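Local coordinates for protein CsuE (PDB 6FJY) that probably serves as the surface-binding tip adhesin of the archaic chaperone-usher Csu pili with which Acinetobacter baumannii builds biofilms, at residues S125-K130 / G171-T176; G8-S13 / S27-G32; A70-L73 / I79-L82; L48-E53 / I72-N77. All blocks are in the same frame, centred on the assembly; numbering follows the deposited sequence.

How the interactions relate
All four contacts belong to an Ig-like beta sandwich; 3 and 4 are buried, 1 is partly buried and 2 lies at the surface. Interaction 1 joins two neighbouring strands by backbone hydrogen bonds, while interaction 2 sets strand 9-15, the neighbour of strand 167-184, against strand 24-31 without such bonds. The segments of interactions 3 and 4 overlap at I72 and L73, but D74 makes the contact of interaction 4. Interaction 3 is aliphatic with one backbone hydrogen bond. The core ties them together: F29 of interaction 2 packs on L127 and I72, and I80 lies against Y50. Apart from backbone bonds, the one buried polar pair is Y50 with D74; serines line the surface contact.

Interaction 1: S125-K130 / G171-T176; sequences SPLKVK and GSLSIT
A short antiparallel strand pairing joins L127 to G171, where strand 119-136 runs beside strand 167-184 in the Ig-like beta sandwich. The two residues form a hydrogen-bonded pair, and each gives its N-H to the other's carbonyl. L127 N lies 2.9 Å from G171 O, and the return bond, from G171 N to L127 O, is 3.0 Å long. P126, just before the bridge, has no N-H to donate; its ring instead sets CB 3.5 Å from G171 O, alongside the bonded carbonyl. Leucine suits position 127 because its side chain leaves on the inner face. There L127 CB meets L173 CD1 at 4.0 Å. L173 holds CG beside its own backbone N (chi1 -80°), which turns that methyl back along the strand to L127. Both leucines also pack on F29 of strand 24-31, so the apolar patch continues into the core. K130, further along on the partly exposed side, forms a salt bridge with D168. The register therefore rests on two backbone N-H...O=C hydrogen bonds, whereas the leucines contribute water-excluding contact that specifies little direction.

Interaction 2: G8-S13 / S27-G32; sequences GTSSIS and SQFNSG
S27 begins the contact against I12, in a beta sandwich where strands 27-31 and 9-13 face each other with their chains running in opposite senses, 176° apart. Their axes come within 7.3 Å, and they are held by side chains, since each finds its backbone partners elsewhere: 9-15 beside strand 167-184, and 24-31 beside strand 103-110. S27 is small enough to sit against a branched neighbour, and its CB is 3.9 Å from I12 CD1, the end of the extended isoleucine branch; its OG meets the same methyl. Q28 turns away to the surface and rests on P105. F29 comes next and points inward. Its CG stands between the backbone N and the carbonyl carbon (chi1 75°), the crowded position, and from there the ring dips into the core against F106 and I108, with S27 O in plane at its edge. The stem of F29 meets the other strand: its CB is 3.8 Å from S10 CB, and beyond CB serine adds a single hydroxyl beside the ring. N30 stays at the exposed margin and offers mainly its backbone. S31 then turns away, its hydroxyl bonded to L104 O. S10 OG, held beside its own backbone N, ends 4.0 Å from F29 CD2 and as far from N30 O.

Interaction 3: A70-L73 / I79-L82; sequences AIIL and IISL
The flat groups linking I72 and I80 are peptide units, for no ring takes part in this contact. The I72 oxygen receives I80 N at 3.1 Å, from a donor tilted 23° out of the carbonyl plane; the hydrogen bond is almost straight (172°). I79 CA adds a CH...O contact to the same oxygen at 3.6 Å, so one carbonyl grips two successive residues and makes the single bridge between L73 and I79. Isoleucines and a leucine flank this link on two sides. On one, I72 CG2 meets I80 CD1 at 3.7 Å. The setting of I80, with CG1 lodged between N and C (chi1 75°), carries its long branch over I72. On the other side I79, extended beyond CB, touches two residues of the strand: its CD1 lies 3.7 Å from I71 CG2, and its CG1 lies 4.1 Å from L73 CD2. The paired side chains cross obliquely. I79 is exposed, but I80 is buried. Segment 79-82 is thus a loop folded back on the end of strand 67-73; I80 leans on Y50 and V52 of strand 47-54, while I71 and L73 touch R109 of strand 103-110.

Interaction 4: L48-E53 / I72-N77; sequences LKYRVE and ILDSNN
A type I beta turn, D74 to N77, follows strand 67-73, and its first residue is tied to Y50 of strand 47-54 by a buried tyrosine-carboxylate hydrogen bond. Y50 OH donates to D74 OD2 at 2.9 Å. The oxygen is met on its anti side, with the hydroxyl 28° out of the carboxylate plane, and it lies at the edge of the tyrosine ring. The planes of ring and carboxylate are 83° apart, so the groups do not stack. Tyrosine suits the gap: the backbones are far apart here, with Y50 CA and D74 CA 9.8 Å from each other, and its long rigid ring carries a donor across. Aspartate suits the turn because its second oxygen serves the backbone. D74 OD1 accepts the N-H of E78 and, weakly, that of N76 at 3.3 Å. The turn itself is closed by N77 N bonding to D74 O at 3.0 Å. These donors would probably offset the cost of burying a negative charge. The aromatic ring of Y50 meets that of F106 from strand 103-110, and also touches V129 of strand 119-136 and M88. Strand 47-54 runs between strands 119-136 and 85-87, bonding to both.

Interaction 1: S125-K130 / G171-T176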
loop_
_atom_site.group_PDB
_atom_site.type_symbol
_atom_site.label_atom_id
_atom_site.label_comp_id
_atom_site.label_asym_id
_atom_site.label_seq_id
_atom_site.Cartn_x
_atom_site.Cartn_y
_atom_site.Cartn_z
ATOM N N SER D 125 14.129 19.154 -7.070
ATOM C CA SER D 125 14.680 19.437 -8.375
ATOM C C SER D 125 14.690 18.160 -9.201
ATOM O O SER D 125 14.924 17.069 -8.668
ATOM C CB SER D 125 16.103 19.992 -8.279
ATOM O OG SER D 125 16.577 20.362 -9.561
ATOM N N PRO D 126 14.433 18.263 -10.497
ATOM C CA PRO D 126 14.477 17.078 -11.355
ATOM C C PRO D 126 15.903 16.580 -11.534
ATOM O O PRO D 126 16.889 17.262 -11.250
ATOM C CB PRO D 126 13.878 17.570 -12.672
ATOM C CG PRO D 126 14.096 19.053 -12.652
ATOM C CD PRO D 126 13.996 19.470 -11.224
ATOM N N LEU D 127 15.993 15.339 -12.002
ATOM C CA LEU D 127 17.270 14.708 -12.313
ATOM C C LEU D 127 17.656 15.049 -13.751
ATOM O O LEU D 127 17.017 14.585 -14.702
ATOM C CB LEU D 127 17.168 13.205 -12.117
ATOM C CG LEU D 127 18.327 12.448 -11.473
ATOM C CD1 LEU D 127 18.274 10.975 -11.922
ATOM C CD2 LEU D 127 19.656 13.081 -11.782
ATOM N N LYS D 128 18.704 15.855 -13.906
ATOM C CA LYS D 128 19.237 16.233 -15.207
ATOM C C LYS D 128 20.669 15.737 -15.300
ATOM O O LYS D 128 21.522 16.125 -14.493
ATOM C CB LYS D 128 19.179 17.750 -15.413
ATOM C CG LYS D 128 17.768 18.299 -15.566
ATOM C CD LYS D 128 17.775 19.797 -15.841
ATOM C CE LYS D 128 18.456 20.126 -17.160
ATOM N NZ LYS D 128 18.570 21.603 -17.381
ATOM N N VAL D 129 20.935 14.886 -16.278
ATOM C CA VAL D 129 22.254 14.297 -16.446
ATOM C C VAL D 129 22.722 14.524 -17.875
ATOM O O VAL D 129 21.962 14.340 -18.834
ATOM C CB VAL D 129 22.259 12.790 -16.102
ATOM C CG1 VAL D 129 23.656 12.215 -16.238
ATOM C CG2 VAL D 129 21.742 12.565 -14.691
ATOM N N LYS D 130 23.978 14.932 -18.012
ATOM C CA LYS D 130 24.647 14.995 -19.297
ATOM C C LYS D 130 25.456 13.718 -19.460
ATOM O O LYS D 130 26.301 13.402 -18.613
ATOM C CB LYS D 130 25.542 16.231 -19.401
ATOM C CG LYS D 130 26.060 16.503 -20.813
ATOM C CD LYS D 130 26.755 17.869 -20.894
ATOM C CE LYS D 130 25.800 19.022 -20.614
ATOM N NZ LYS D 130 24.977 19.379 -21.812
ATOM N N GLY D 171 14.385 13.728 -15.903
ATOM C CA GLY D 171 13.278 12.986 -15.339
ATOM C C GLY D 171 12.901 13.532 -13.980
ATOM O O GLY D 171 13.703 14.173 -13.298
ATOM N N SER D 172 11.659 13.261 -13.599
ATOM C CA SER D 172 11.133 13.608 -12.291
ATOM C C SER D 172 11.100 12.368 -11.408
ATOM O O SER D 172 10.662 11.298 -11.841
ATOM C CB SER D 172 9.730 14.199 -12.405
ATOM O OG SER D 172 9.157 14.354 -11.117
ATOM N N LEU D 173 11.558 12.517 -10.174
ATOM C CA LEU D 173 11.568 11.440 -9.200
ATOM C C LEU D 173 10.522 11.728 -8.133
ATOM O O LEU D 173 10.400 12.862 -7.655
ATOM C CB LEU D 173 12.950 11.287 -8.556
ATOM C CG LEU D 173 14.073 10.534 -9.277
ATOM C CD1 LEU D 173 14.213 10.940 -10.739
ATOM C CD2 LEU D 173 15.384 10.767 -8.545
ATOM N N SER D 174 9.765 10.696 -7.768
ATOM C CA SER D 174 8.711 10.822 -6.777
ATOM C C SER D 174 8.715 9.595 -5.877
ATOM O O SER D 174 9.080 8.493 -6.297
ATOM C CB SER D 174 7.337 10.992 -7.437
ATOM O OG SER D 174 6.344 11.256 -6.467
ATOM N N ILE D 175 8.316 9.807 -4.626
ATOM C CA ILE D 175 8.243 8.764 -3.612
ATOM C C ILE D 175 6.874 8.847 -2.953
ATOM O O ILE D 175 6.490 9.905 -2.440
ATOM C CB ILE D 175 9.351 8.908 -2.552
ATOM C CG1 ILE D 175 10.730 8.777 -3.187
ATOM C CG2 ILE D 175 9.161 7.892 -1.412
ATOM C CD1 ILE D 175 11.864 9.129 -2.232
ATOM N N THR D 176 6.140 7.739 -2.969
ATOM C CA THR D 176 4.807 7.673 -2.382
ATOM C C THR D 176 4.881 6.846 -1.099
ATOM O O THR D 176 5.112 5.634 -1.142
ATOM C CB THR D 176 3.800 7.077 -3.364
ATOM O OG1 THR D 176 3.713 7.906 -4.531
ATOM C CG2 THR D 176 2.433 6.986 -2.718
#

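Interaction 2: G8-S13 / S27-G32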
loop_
_atom_site.group_PDB
_atom_site.type_symbol
_atom_site.label_atom_id
_atom_site.label_comp_id
_atom_site.label_asym_id
_atom_site.label_seq_id
_atom_site.Cartn_x
_atom_site.Cartn_y
_atom_site.Cartn_z
ATOM N N GLY D 8 9.733 12.539 -18.281
ATOM C CA GLY D 8 9.290 11.314 -17.635
ATOM C C GLY D 8 9.364 11.308 -16.118
ATOM O O GLY D 8 10.121 12.082 -15.522
ATOM N N THR D 9 8.591 10.426 -15.481
ATOM C CA THR D 9 8.539 10.335 -14.028
ATOM C C THR D 9 8.819 8.913 -13.573
ATOM O O THR D 9 8.224 7.957 -14.079
ATOM C CB THR D 9 7.184 10.787 -13.475
ATOM O OG1 THR D 9 7.110 10.472 -12.079
ATOM C CG2 THR D 9 6.035 10.104 -14.210
ATOM N N SER D 10 9.715 8.781 -12.609
ATOM C CA SER D 10 9.974 7.520 -11.932
ATOM C C SER D 10 9.449 7.642 -10.507
ATOM O O SER D 10 9.899 8.508 -9.750
ATOM C CB SER D 10 11.467 7.190 -11.931
ATOM O OG SER D 10 12.056 7.447 -13.199
ATOM N N SER D 11 8.491 6.793 -10.150
ATOM C CA SER D 11 7.955 6.769 -8.801
ATOM C C SER D 11 8.329 5.463 -8.114
ATOM O O SER D 11 8.593 4.445 -8.760
ATOM C CB SER D 11 6.438 6.933 -8.790
ATOM O OG SER D 11 5.806 5.820 -9.390
ATOM N N ILE D 12 8.371 5.518 -6.787
ATOM C CA ILE D 12 8.555 4.348 -5.946
ATOM C C ILE D 12 7.603 4.488 -4.767
ATOM O O ILE D 12 7.243 5.601 -4.369
ATOM C CB ILE D 12 10.022 4.188 -5.470
ATOM C CG1 ILE D 12 10.365 5.231 -4.408
ATOM C CG2 ILE D 12 11.000 4.310 -6.643
ATOM C CD1 ILE D 12 11.683 4.982 -3.711
ATOM N N SER D 13 7.193 3.346 -4.201
ATOM C CA SER D 13 6.227 3.333 -3.110
ATOM C C SER D 13 6.732 2.457 -1.972
ATOM O O SER D 13 7.260 1.368 -2.208
ATOM C CB SER D 13 4.856 2.846 -3.589
ATOM O OG SER D 13 4.283 3.788 -4.474
ATOM N N SER D 27 16.224 1.063 -4.595
ATOM C CA SER D 27 15.011 1.138 -5.401
ATOM C C SER D 27 15.419 1.594 -6.796
ATOM O O SER D 27 15.743 2.765 -7.009
ATOM C CB SER D 27 13.974 2.070 -4.784
ATOM O OG SER D 27 13.254 1.422 -3.754
ATOM N N GLN D 28 15.396 0.660 -7.739
ATOM C CA GLN D 28 15.922 0.882 -9.075
ATOM C C GLN D 28 14.984 1.761 -9.887
ATOM O O GLN D 28 13.779 1.506 -9.954
ATOM C CB GLN D 28 16.126 -0.459 -9.764
ATOM C CG GLN D 28 16.340 -0.403 -11.247
ATOM C CD GLN D 28 16.751 -1.761 -11.791
ATOM O OE1 GLN D 28 17.033 -2.693 -11.028
ATOM N NE2 GLN D 28 16.787 -1.879 -13.112
ATOM N N PHE D 29 15.541 2.808 -10.492
ATOM C CA PHE D 29 14.790 3.675 -11.386
ATOM C C PHE D 29 15.636 3.993 -12.612
ATOM O O PHE D 29 16.860 3.840 -12.609
ATOM C CB PHE D 29 14.349 4.968 -10.686
ATOM C CG PHE D 29 15.453 5.969 -10.479
ATOM C CD1 PHE D 29 16.274 5.899 -9.368
ATOM C CD2 PHE D 29 15.638 7.008 -11.371
ATOM C CE1 PHE D 29 17.274 6.830 -9.168
ATOM C CE2 PHE D 29 16.636 7.937 -11.179
ATOM C CZ PHE D 29 17.449 7.853 -10.075
ATOM N N ASN D 30 14.962 4.449 -13.665
ATOM C CA ASN D 30 15.620 4.763 -14.929
ATOM C C ASN D 30 16.372 6.083 -14.832
ATOM O O ASN D 30 15.814 7.107 -14.428
ATOM C CB ASN D 30 14.594 4.801 -16.052
ATOM C CG ASN D 30 13.794 3.525 -16.123
ATOM O OD1 ASN D 30 14.186 2.502 -15.551
ATOM N ND2 ASN D 30 12.666 3.573 -16.815
ATOM N N SER D 31 17.653 6.044 -15.188
ATOM C CA SER D 31 18.527 7.192 -15.000
ATOM C C SER D 31 18.281 8.282 -16.030
ATOM O O SER D 31 18.529 9.460 -15.754
ATOM C CB SER D 31 19.980 6.741 -15.079
ATOM O OG SER D 31 20.247 6.227 -16.376
ATOM N N GLY D 32 17.810 7.900 -17.218
ATOM C CA GLY D 32 17.680 8.786 -18.360
ATOM C C GLY D 32 18.385 8.264 -19.601
ATOM O O GLY D 32 17.996 8.611 -20.720
#

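Interaction 3: A70-L73 / I79-L82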
loop_
_atom_site.group_PDB
_atom_site.type_symbol
_atom_site.label_atom_id
_atom_site.label_comp_id
_atom_site.label_asym_id
_atom_site.label_seq_id
_atom_site.Cartn_x
_atom_site.Cartn_y
_atom_site.Cartn_z
ATOM N N ALA D 70 16.641 11.392 0.518
ATOM C CA ALA D 70 17.049 10.211 -0.215
ATOM C C ALA D 70 18.525 10.309 -0.570
ATOM O O ALA D 70 19.208 11.296 -0.277
ATOM C CB ALA D 70 16.197 10.032 -1.473
ATOM N N ILE D 71 19.017 9.254 -1.203
ATOM C CA ILE D 71 20.394 9.181 -1.668
ATOM C C ILE D 71 20.343 8.547 -3.043
ATOM O O ILE D 71 19.836 7.428 -3.191
ATOM C CB ILE D 71 21.290 8.348 -0.734
ATOM C CG1 ILE D 71 21.339 8.961 0.664
ATOM C CG2 ILE D 71 22.678 8.206 -1.317
ATOM C CD1 ILE D 71 22.086 8.110 1.653
ATOM N N ILE D 72 20.842 9.255 -4.051
ATOM C CA ILE D 72 20.813 8.736 -5.410
ATOM C C ILE D 72 22.154 8.087 -5.715
ATOM O O ILE D 72 23.212 8.662 -5.442
ATOM C CB ILE D 72 20.483 9.841 -6.424
ATOM C CG1 ILE D 72 19.309 10.678 -5.922
ATOM C CG2 ILE D 72 20.110 9.218 -7.744
ATOM C CD1 ILE D 72 18.106 9.848 -5.552
ATOM N N LEU D 73 22.104 6.877 -6.270
ATOM C CA LEU D 73 23.299 6.116 -6.591
ATOM C C LEU D 73 23.245 5.661 -8.041
ATOM O O LEU D 73 22.172 5.384 -8.581
ATOM C CB LEU D 73 23.455 4.894 -5.667
ATOM C CG LEU D 73 23.565 5.099 -4.149
ATOM C CD1 LEU D 73 22.214 4.976 -3.475
ATOM C CD2 LEU D 73 24.550 4.099 -3.560
ATOM N N ILE D 79 27.417 6.798 -4.925
ATOM C CA ILE D 79 26.641 8.007 -4.673
ATOM C C ILE D 79 26.992 9.080 -5.698
ATOM O O ILE D 79 28.169 9.402 -5.913
ATOM C CB ILE D 79 26.890 8.505 -3.238
ATOM C CG1 ILE D 79 26.450 7.448 -2.227
ATOM C CG2 ILE D 79 26.173 9.819 -2.988
ATOM C CD1 ILE D 79 26.342 7.957 -0.818
ATOM N N ILE D 80 25.972 9.648 -6.322
ATOM C CA ILE D 80 26.145 10.734 -7.276
ATOM C C ILE D 80 25.947 12.058 -6.552
ATOM O O ILE D 80 25.096 12.199 -5.667
ATOM C CB ILE D 80 25.187 10.601 -8.484
ATOM C CG1 ILE D 80 23.760 10.984 -8.106
ATOM C CG2 ILE D 80 25.174 9.181 -8.998
ATOM C CD1 ILE D 80 22.850 11.121 -9.288
ATOM N N SER D 81 26.745 13.040 -6.941
ATOM C CA SER D 81 26.758 14.359 -6.340
ATOM C C SER D 81 26.305 15.392 -7.369
ATOM O O SER D 81 26.265 15.129 -8.574
ATOM C CB SER D 81 28.161 14.668 -5.816
ATOM O OG SER D 81 28.834 13.456 -5.514
ATOM N N LEU D 82 25.993 16.593 -6.873
ATOM C CA LEU D 82 25.280 17.588 -7.674
ATOM C C LEU D 82 26.073 18.059 -8.885
ATOM O O LEU D 82 25.483 18.545 -9.857
ATOM C CB LEU D 82 24.913 18.791 -6.801
ATOM C CG LEU D 82 24.178 19.965 -7.449
ATOM C CD1 LEU D 82 22.939 19.480 -8.189
ATOM C CD2 LEU D 82 23.807 21.001 -6.405
#

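Interaction 4: L48-E53 / I72-N77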
loop_
_atom_site.group_PDB
_atom_site.type_symbol
_atom_site.label_atom_id
_atom_site.label_comp_id
_atom_site.label_asym_id
_atom_site.label_seq_id
_atom_site.Cartn_x
_atom_site.Cartn_y
_atom_site.Cartn_z
ATOM N N LEU D 48 31.618 5.560 -21.270
ATOM C CA LEU D 48 30.477 6.247 -20.679
ATOM C C LEU D 48 30.953 7.022 -19.462
ATOM O O LEU D 48 31.476 6.427 -18.515
ATOM C CB LEU D 48 29.383 5.261 -20.291
ATOM C CG LEU D 48 27.993 5.866 -20.071
ATOM C CD1 LEU D 48 26.932 4.835 -20.389
ATOM C CD2 LEU D 48 27.820 6.373 -18.646
ATOM N N LYS D 49 30.784 8.341 -19.500
ATOM C CA LYS D 49 30.873 9.191 -18.327
ATOM C C LYS D 49 29.632 10.075 -18.298
ATOM O O LYS D 49 29.028 10.357 -19.338
ATOM C CB LYS D 49 32.162 10.037 -18.320
ATOM C CG LYS D 49 32.073 11.397 -18.997
ATOM C CD LYS D 49 33.419 12.161 -18.906
ATOM C CE LYS D 49 33.309 13.571 -19.485
ATOM N NZ LYS D 49 34.615 14.289 -19.605
ATOM N N TYR D 50 29.220 10.472 -17.094
ATOM C CA TYR D 50 28.028 11.290 -16.932
ATOM C C TYR D 50 28.342 12.504 -16.069
ATOM O O TYR D 50 29.370 12.569 -15.390
ATOM C CB TYR D 50 26.845 10.501 -16.327
ATOM C CG TYR D 50 27.028 10.005 -14.897
ATOM C CD1 TYR D 50 26.662 10.791 -13.808
ATOM C CD2 TYR D 50 27.536 8.739 -14.642
ATOM C CE1 TYR D 50 26.822 10.334 -12.501
ATOM C CE2 TYR D 50 27.692 8.280 -13.347
ATOM C CZ TYR D 50 27.337 9.077 -12.285
ATOM O OH TYR D 50 27.504 8.601 -11.010
ATOM N N ARG D 51 27.437 13.478 -16.132
ATOM C CA ARG D 51 27.551 14.709 -15.367
ATOM C C ARG D 51 26.179 15.031 -14.806
ATOM O O ARG D 51 25.222 15.198 -15.569
ATOM C CB ARG D 51 28.066 15.864 -16.237
ATOM C CG ARG D 51 28.224 17.182 -15.490
ATOM C CD ARG D 51 28.276 18.370 -16.459
ATOM N NE ARG D 51 29.317 18.206 -17.471
ATOM C CZ ARG D 51 29.523 19.035 -18.493
ATOM N NH1 ARG D 51 28.767 20.117 -18.657
ATOM N NH2 ARG D 51 30.495 18.781 -19.353
ATOM N N VAL D 52 26.075 15.112 -13.484
ATOM C CA VAL D 52 24.814 15.502 -12.868
ATOM C C VAL D 52 24.662 17.014 -12.982
ATOM O O VAL D 52 25.477 17.774 -12.451
ATOM C CB VAL D 52 24.746 15.047 -11.409
ATOM C CG1 VAL D 52 23.362 15.313 -10.849
ATOM C CG2 VAL D 52 25.093 13.588 -11.320
ATOM N N GLU D 53 23.629 17.455 -13.693
ATOM C CA GLU D 53 23.340 18.890 -13.798
ATOM C C GLU D 53 22.464 19.306 -12.619
ATOM O O GLU D 53 22.918 20.012 -11.716
ATOM C CB GLU D 53 22.677 19.223 -15.140
ATOM C CG GLU D 53 23.630 19.377 -16.317
ATOM C CD GLU D 53 22.951 20.015 -17.528
ATOM O OE1 GLU D 53 21.704 20.015 -17.574
ATOM O OE2 GLU D 53 23.652 20.522 -18.428
ATOM N N ILE D 72 20.842 9.255 -4.051
ATOM C CA ILE D 72 20.813 8.736 -5.410
ATOM C C ILE D 72 22.154 8.087 -5.715
ATOM O O ILE D 72 23.212 8.662 -5.442
ATOM C CB ILE D 72 20.483 9.841 -6.424
ATOM C CG1 ILE D 72 19.309 10.678 -5.922
ATOM C CG2 ILE D 72 20.110 9.218 -7.744
ATOM C CD1 ILE D 72 18.106 9.848 -5.552
ATOM N N LEU D 73 22.104 6.877 -6.270
ATOM C CA LEU D 73 23.299 6.116 -6.591
ATOM C C LEU D 73 23.245 5.661 -8.041
ATOM O O LEU D 73 22.172 5.384 -8.581
ATOM C CB LEU D 73 23.455 4.894 -5.667
ATOM C CG LEU D 73 23.565 5.099 -4.149
ATOM C CD1 LEU D 73 22.214 4.976 -3.475
ATOM C CD2 LEU D 73 24.550 4.099 -3.560
ATOM N N ASP D 74 24.427 5.574 -8.660
ATOM C CA ASP D 74 24.564 5.218 -10.066
ATOM C C ASP D 74 24.523 3.704 -10.242
ATOM O O ASP D 74 24.267 2.949 -9.303
ATOM C CB ASP D 74 25.854 5.801 -10.642
ATOM C CG ASP D 74 27.096 5.336 -9.893
ATOM O OD1 ASP D 74 26.976 4.429 -9.046
ATOM O OD2 ASP D 74 28.193 5.887 -10.144
ATOM N N SER D 75 24.812 3.248 -11.461
ATOM C CA SER D 75 24.669 1.839 -11.799
ATOM C C SER D 75 25.680 0.948 -11.083
ATOM O O SER D 75 25.505 -0.272 -11.069
ATOM C CB SER D 75 24.790 1.662 -13.314
ATOM O OG SER D 75 23.881 2.510 -13.995
ATOM N N ASN D 76 26.737 1.516 -10.506
ATOM C CA ASN D 76 27.705 0.751 -9.730
ATOM C C ASN D 76 27.498 0.916 -8.227
ATOM O O ASN D 76 28.415 0.642 -7.447
ATOM C CB ASN D 76 29.126 1.156 -10.121
ATOM C CG ASN D 76 29.451 0.826 -11.563
ATOM O OD1 ASN D 76 29.350 -0.329 -11.991
ATOM N ND2 ASN D 76 29.846 1.842 -12.324
ATOM N N ASN D 77 26.310 1.362 -7.818
ATOM C CA ASN D 77 25.975 1.666 -6.422
ATOM C C ASN D 77 26.932 2.686 -5.803
ATOM O O ASN D 77 27.271 2.607 -4.622
ATOM C CB ASN D 77 25.896 0.395 -5.573
ATOM C CG ASN D 77 24.462 -0.072 -5.359
ATOM O OD1 ASN D 77 23.799 0.335 -4.402
ATOM N ND2 ASN D 77 23.971 -0.913 -6.262
#